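Local coordinates for protein indole-3-pyruvate decarboxylase (Azospirillum brasilense, PDB 2NXW) that decarboxylates indole-3-pyruvate to indole-3-acetaldehyde in auxin biosynthesis, using thiamine diphosphate and a magnesium ion as cofactors, at residues Trp201-Val215 with Asp322-Asp334. Residues are numbered along the deposited sequence; the frame is centred on the assembly and turned at random.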
loop_
_atom_site.group_PDB
_atom_site.type_symbol
_atom_site.label_atom_id
_atom_site.label_comp_id
_atom_site.label_asym_id
_atom_site.label_seq_id
_atom_site.Cartn_x
_atom_site.Cartn_y
_atom_site.Cartn_z
ATOM N N TRP A 201 -26.801 10.374 -10.829
ATOM C CA TRP A 201 -25.452 9.941 -11.180
ATOM C C TRP A 201 -25.268 10.213 -12.670
ATOM O O TRP A 201 -26.241 10.218 -13.426
ATOM C CB TRP A 201 -25.263 8.447 -10.889
ATOM C CG TRP A 201 -24.854 8.167 -9.473
ATOM C CD1 TRP A 201 -25.494 8.576 -8.336
ATOM C CD2 TRP A 201 -23.714 7.412 -9.044
ATOM N NE1 TRP A 201 -24.820 8.126 -7.224
ATOM C CE2 TRP A 201 -23.724 7.408 -7.628
ATOM C CE3 TRP A 201 -22.684 6.738 -9.714
ATOM C CZ2 TRP A 201 -22.745 6.757 -6.871
ATOM C CZ3 TRP A 201 -21.706 6.087 -8.959
ATOM C CH2 TRP A 201 -21.747 6.104 -7.549
ATOM N N PRO A 202 -24.020 10.442 -13.110
ATOM C CA PRO A 202 -23.709 10.722 -14.517
ATOM C C PRO A 202 -24.185 9.663 -15.512
ATOM O O PRO A 202 -24.052 8.465 -15.271
ATOM C CB PRO A 202 -22.185 10.840 -14.520
ATOM C CG PRO A 202 -21.868 11.291 -13.128
ATOM C CD PRO A 202 -22.792 10.444 -12.296
ATOM N N VAL A 203 -24.738 10.117 -16.632
ATOM C CA VAL A 203 -25.196 9.222 -17.692
ATOM C C VAL A 203 -24.775 9.846 -19.013
ATOM O O VAL A 203 -25.212 10.947 -19.353
ATOM C CB VAL A 203 -26.726 9.047 -17.697
ATOM C CG1 VAL A 203 -27.142 8.169 -18.876
ATOM C CG2 VAL A 203 -27.186 8.426 -16.387
ATOM N N ASP A 204 -23.912 9.151 -19.744
ATOM C CA ASP A 204 -23.424 9.642 -21.027
ATOM C C ASP A 204 -24.291 9.100 -22.159
ATOM O O ASP A 204 -24.093 7.971 -22.614
ATOM C CB ASP A 204 -21.980 9.202 -21.234
ATOM C CG ASP A 204 -21.339 9.870 -22.427
ATOM O OD1 ASP A 204 -22.079 10.231 -23.367
ATOM O OD2 ASP A 204 -20.102 10.021 -22.425
ATOM N N ARG A 205 -25.243 9.911 -22.615
ATOM C CA ARG A 205 -26.154 9.510 -23.684
ATOM C C ARG A 205 -25.451 9.191 -25.001
ATOM O O ARG A 205 -25.900 8.319 -25.748
ATOM C CB ARG A 205 -27.208 10.595 -23.916
ATOM C CG ARG A 205 -28.117 10.836 -22.719
ATOM C CD ARG A 205 -28.884 9.579 -22.335
ATOM N N ASP A 206 -24.360 9.892 -25.290
ATOM C CA ASP A 206 -23.625 9.645 -26.524
ATOM C C ASP A 206 -22.925 8.296 -26.451
ATOM O O ASP A 206 -22.974 7.513 -27.401
ATOM C CB ASP A 206 -22.591 10.747 -26.779
ATOM C CG ASP A 206 -23.230 12.080 -27.123
ATOM O OD1 ASP A 206 -24.120 12.099 -27.998
ATOM O OD2 ASP A 206 -22.842 13.109 -26.526
ATOM N N ALA A 207 -22.282 8.029 -25.316
ATOM C CA ALA A 207 -21.576 6.770 -25.114
ATOM C C ALA A 207 -22.570 5.618 -25.101
ATOM O O ALA A 207 -22.257 4.519 -25.557
ATOM C CB ALA A 207 -20.798 6.802 -23.803
ATOM N N LEU A 208 -23.760 5.877 -24.570
ATOM C CA LEU A 208 -24.810 4.867 -24.513
ATOM C C LEU A 208 -25.194 4.421 -25.921
ATOM O O LEU A 208 -25.278 3.226 -26.207
ATOM C CB LEU A 208 -26.040 5.425 -23.796
ATOM C CG LEU A 208 -27.281 4.528 -23.753
ATOM C CD1 LEU A 208 -26.929 3.193 -23.103
ATOM C CD2 LEU A 208 -28.389 5.229 -22.981
ATOM N N ALA A 209 -25.417 5.389 -26.803
ATOM C CA ALA A 209 -25.791 5.094 -28.182
ATOM C C ALA A 209 -24.690 4.340 -28.926
ATOM O O ALA A 209 -24.953 3.339 -29.599
ATOM C CB ALA A 209 -26.126 6.393 -28.915
ATOM N N ALA A 210 -23.458 4.823 -28.804
ATOM C CA ALA A 210 -22.322 4.196 -29.458
ATOM C C ALA A 210 -22.124 2.779 -28.926
ATOM O O ALA A 210 -21.893 1.843 -29.690
ATOM C CB ALA A 210 -21.063 5.023 -29.225
ATOM N N CYS A 211 -22.225 2.632 -27.609
ATOM C CA CYS A 211 -22.061 1.333 -26.972
ATOM C C CYS A 211 -23.112 0.338 -27.469
ATOM O O CYS A 211 -22.786 -0.784 -27.849
ATOM C CB CYS A 211 -22.167 1.497 -25.455
ATOM S SG CYS A 211 -21.964 -0.037 -24.535
ATOM N N ALA A 212 -24.373 0.751 -27.457
ATOM C CA ALA A 212 -25.446 -0.119 -27.923
ATOM C C ALA A 212 -25.191 -0.606 -29.350
ATOM O O ALA A 212 -25.385 -1.783 -29.659
ATOM C CB ALA A 212 -26.788 0.612 -27.848
ATOM N N ASP A 213 -24.761 0.299 -30.231
ATOM C CA ASP A 213 -24.489 -0.091 -31.609
ATOM C C ASP A 213 -23.356 -1.103 -31.677
ATOM O O ASP A 213 -23.443 -2.093 -32.405
ATOM C CB ASP A 213 -24.109 1.121 -32.468
ATOM C CG ASP A 213 -25.287 2.029 -32.767
ATOM O OD1 ASP A 213 -26.451 1.594 -32.631
ATOM O OD2 ASP A 213 -25.041 3.192 -33.164
ATOM N N GLU A 214 -22.294 -0.859 -30.910
ATOM C CA GLU A 214 -21.145 -1.754 -30.921
ATOM C C GLU A 214 -21.485 -3.130 -30.366
ATOM O O GLU A 214 -21.039 -4.148 -30.890
ATOM C CB GLU A 214 -19.984 -1.161 -30.126
ATOM C CG GLU A 214 -18.665 -1.840 -30.441
ATOM C CD GLU A 214 -17.517 -1.342 -29.586
ATOM O OE1 GLU A 214 -17.586 -0.197 -29.085
ATOM O OE2 GLU A 214 -16.536 -2.101 -29.431
ATOM N N VAL A 215 -22.270 -3.157 -29.295
ATOM C CA VAL A 215 -22.672 -4.421 -28.696
ATOM C C VAL A 215 -23.474 -5.252 -29.697
ATOM O O VAL A 215 -23.223 -6.442 -29.866
ATOM C CB VAL A 215 -23.527 -4.186 -27.430
ATOM C CG1 VAL A 215 -24.191 -5.490 -26.995
ATOM C CG2 VAL A 215 -22.649 -3.650 -26.307
ATOM N N ASP A 322 -21.420 -2.307 -12.899
ATOM C CA ASP A 322 -21.005 -1.110 -12.164
ATOM C C ASP A 322 -21.130 0.187 -12.963
ATOM O O ASP A 322 -20.262 1.057 -12.891
ATOM C CB ASP A 322 -19.557 -1.260 -11.661
ATOM C CG ASP A 322 -19.461 -1.983 -10.321
ATOM O OD1 ASP A 322 -20.502 -2.173 -9.661
ATOM O OD2 ASP A 322 -18.329 -2.344 -9.930
ATOM N N ARG A 323 -22.222 0.304 -13.711
ATOM C CA ARG A 323 -22.516 1.483 -14.528
ATOM C C ARG A 323 -21.492 1.772 -15.621
ATOM O O ARG A 323 -21.259 2.929 -15.968
ATOM C CB ARG A 323 -22.699 2.723 -13.637
ATOM C CG ARG A 323 -23.890 2.621 -12.685
ATOM C CD ARG A 323 -24.064 3.884 -11.839
ATOM N NE ARG A 323 -24.488 5.040 -12.628
ATOM C CZ ARG A 323 -25.738 5.301 -12.999
ATOM N NH1 ARG A 323 -26.732 4.490 -12.656
ATOM N NH2 ARG A 323 -25.996 6.387 -13.722
ATOM N N ALA A 324 -20.892 0.719 -16.164
ATOM C CA ALA A 324 -19.928 0.847 -17.251
ATOM C C ALA A 324 -20.077 -0.361 -18.158
ATOM O O ALA A 324 -20.733 -1.339 -17.801
ATOM C CB ALA A 324 -18.495 0.924 -16.705
ATOM N N VAL A 325 -19.492 -0.286 -19.348
ATOM C CA VAL A 325 -19.540 -1.399 -20.278
ATOM C C VAL A 325 -18.180 -1.531 -20.935
ATOM O O VAL A 325 -17.678 -0.578 -21.539
ATOM C CB VAL A 325 -20.610 -1.195 -21.378
ATOM C CG1 VAL A 325 -20.632 -2.398 -22.304
ATOM C CG2 VAL A 325 -21.985 -0.990 -20.746
ATOM N N THR A 326 -17.585 -2.712 -20.818
ATOM C CA THR A 326 -16.274 -2.975 -21.394
ATOM C C THR A 326 -16.342 -4.004 -22.517
ATOM O O THR A 326 -16.960 -5.058 -22.366
ATOM C CB THR A 326 -15.295 -3.495 -20.318
ATOM O OG1 THR A 326 -15.127 -2.497 -19.305
ATOM C CG2 THR A 326 -13.938 -3.823 -20.933
ATOM N N LEU A 327 -15.709 -3.682 -23.643
ATOM C CA LEU A 327 -15.642 -4.565 -24.806
ATOM C C LEU A 327 -14.654 -4.030 -25.845
ATOM O O LEU A 327 -14.269 -2.864 -25.800
ATOM C CB LEU A 327 -17.022 -4.731 -25.458
ATOM C CG LEU A 327 -17.941 -3.538 -25.758
ATOM C CD1 LEU A 327 -17.196 -2.212 -25.718
ATOM C CD2 LEU A 327 -18.591 -3.775 -27.115
ATOM N N GLY A 328 -14.247 -4.895 -26.769
ATOM C CA GLY A 328 -13.323 -4.500 -27.822
ATOM C C GLY A 328 -12.121 -3.679 -27.389
ATOM O O GLY A 328 -11.678 -2.788 -28.122
ATOM N N TYR A 329 -11.594 -3.974 -26.204
ATOM C CA TYR A 329 -10.425 -3.277 -25.666
ATOM C C TYR A 329 -10.660 -1.817 -25.266
ATOM O O TYR A 329 -9.741 -0.997 -25.336
ATOM C CB TYR A 329 -9.265 -3.348 -26.665
ATOM N N HIS A 330 -11.884 -1.492 -24.857
ATOM C CA HIS A 330 -12.213 -0.138 -24.421
ATOM C C HIS A 330 -13.398 -0.176 -23.460
ATOM O O HIS A 330 -14.190 -1.119 -23.471
ATOM C CB HIS A 330 -12.572 0.718 -25.642
ATOM C CG HIS A 330 -12.785 2.168 -25.331
ATOM N ND1 HIS A 330 -13.419 3.027 -26.202
ATOM C CD2 HIS A 330 -12.433 2.915 -24.257
ATOM C CE1 HIS A 330 -13.452 4.239 -25.677
ATOM N NE2 HIS A 330 -12.860 4.198 -24.498
ATOM N N THR A 331 -13.510 0.850 -22.624
ATOM C CA THR A 331 -14.587 0.927 -21.647
ATOM C C THR A 331 -15.421 2.198 -21.755
ATOM O O THR A 331 -14.889 3.312 -21.810
ATOM C CB THR A 331 -14.036 0.842 -20.207
ATOM O OG1 THR A 331 -13.363 -0.408 -20.024
ATOM C CG2 THR A 331 -15.167 0.959 -19.191
ATOM N N TYR A 332 -16.735 2.015 -21.789
ATOM C CA TYR A 332 -17.684 3.115 -21.843
ATOM C C TYR A 332 -18.097 3.387 -20.401
ATOM O O TYR A 332 -18.566 2.485 -19.705
ATOM C CB TYR A 332 -18.923 2.713 -22.641
ATOM C CG TYR A 332 -18.715 2.570 -24.128
ATOM C CD1 TYR A 332 -18.753 3.683 -24.967
ATOM C CD2 TYR A 332 -18.521 1.317 -24.706
ATOM C CE1 TYR A 332 -18.611 3.546 -26.347
ATOM C CE2 TYR A 332 -18.377 1.170 -26.081
ATOM C CZ TYR A 332 -18.426 2.288 -26.894
ATOM O OH TYR A 332 -18.299 2.141 -28.256
ATOM N N ALA A 333 -17.921 4.622 -19.949
ATOM C CA ALA A 333 -18.279 4.988 -18.590
ATOM C C ALA A 333 -19.650 5.652 -18.543
ATOM O O ALA A 333 -20.173 6.098 -19.563
ATOM C CB ALA A 333 -17.214 5.924 -18.004
ATOM N N ASP A 334 -20.230 5.707 -17.348
ATOM C CA ASP A 334 -21.533 6.317 -17.131
ATOM C C ASP A 334 -22.650 5.707 -17.970
ATOM O O ASP A 334 -23.407 6.408 -18.642
ATOM C CB ASP A 334 -21.452 7.828 -17.375
ATOM C CG ASP A 334 -20.360 8.486 -16.557
ATOM O OD1 ASP A 334 -20.106 8.019 -15.428
ATOM O OD2 ASP A 334 -19.759 9.471 -17.038
HETATM O O HOH W 1 -22.831 6.680 -13.545
HETATM O O HOH W 2 -18.870 8.145 -20.889
#
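Tyr332 CG stands anti to its carbonyl carbon (chi1 -71°), which lays the ring across helix 205-215, and Glu214, whose CG is anti to its backbone N (chi1 -163°), extends to the tyrosine hydroxyl. Tyr332 OH donates to Glu214 OE1 at 2.6 Å, reaching the oxygen nearly along its C-O axis and in the plane of the ring; carboxylate and ring are turned 67° apart. One ring face carries Cys211 CB, 3.7 Å from the centroid and almost on the normal, a CH-pi contact. Cys211 SG stands oblique to the ring and reaches Val325 CG1 at 3.5 Å. A serine in place of Tyr332 would probably leave Glu214 OE1 without its donor and open a gap over Cys211 and Ala207. Where the helix begins, Asp204 N donates to Asp334 O (3.0 Å), while Asp204 OD1 N-caps the helix by accepting from Ala207 N (2.9 Å). Arg323, bent at chi3, brings CD and NE to Trp201 CE3, lays one guanidinium face over Trp201 CB and sends NH2 to Pro202 O at 3.2 Å; the acceptor lies in the guanidinium plane, but the donor sits above the carbonyl plane. A water donates to the same oxygen. The contact thus packs helix 205-221 on the edge hairpin 324-333 of the central domain's mixed sheet, with helix 337-346 touching Cys211 and Val325, strand 317-321 meeting Val215 and Leu327, and helix 161-175 lying against Trp201.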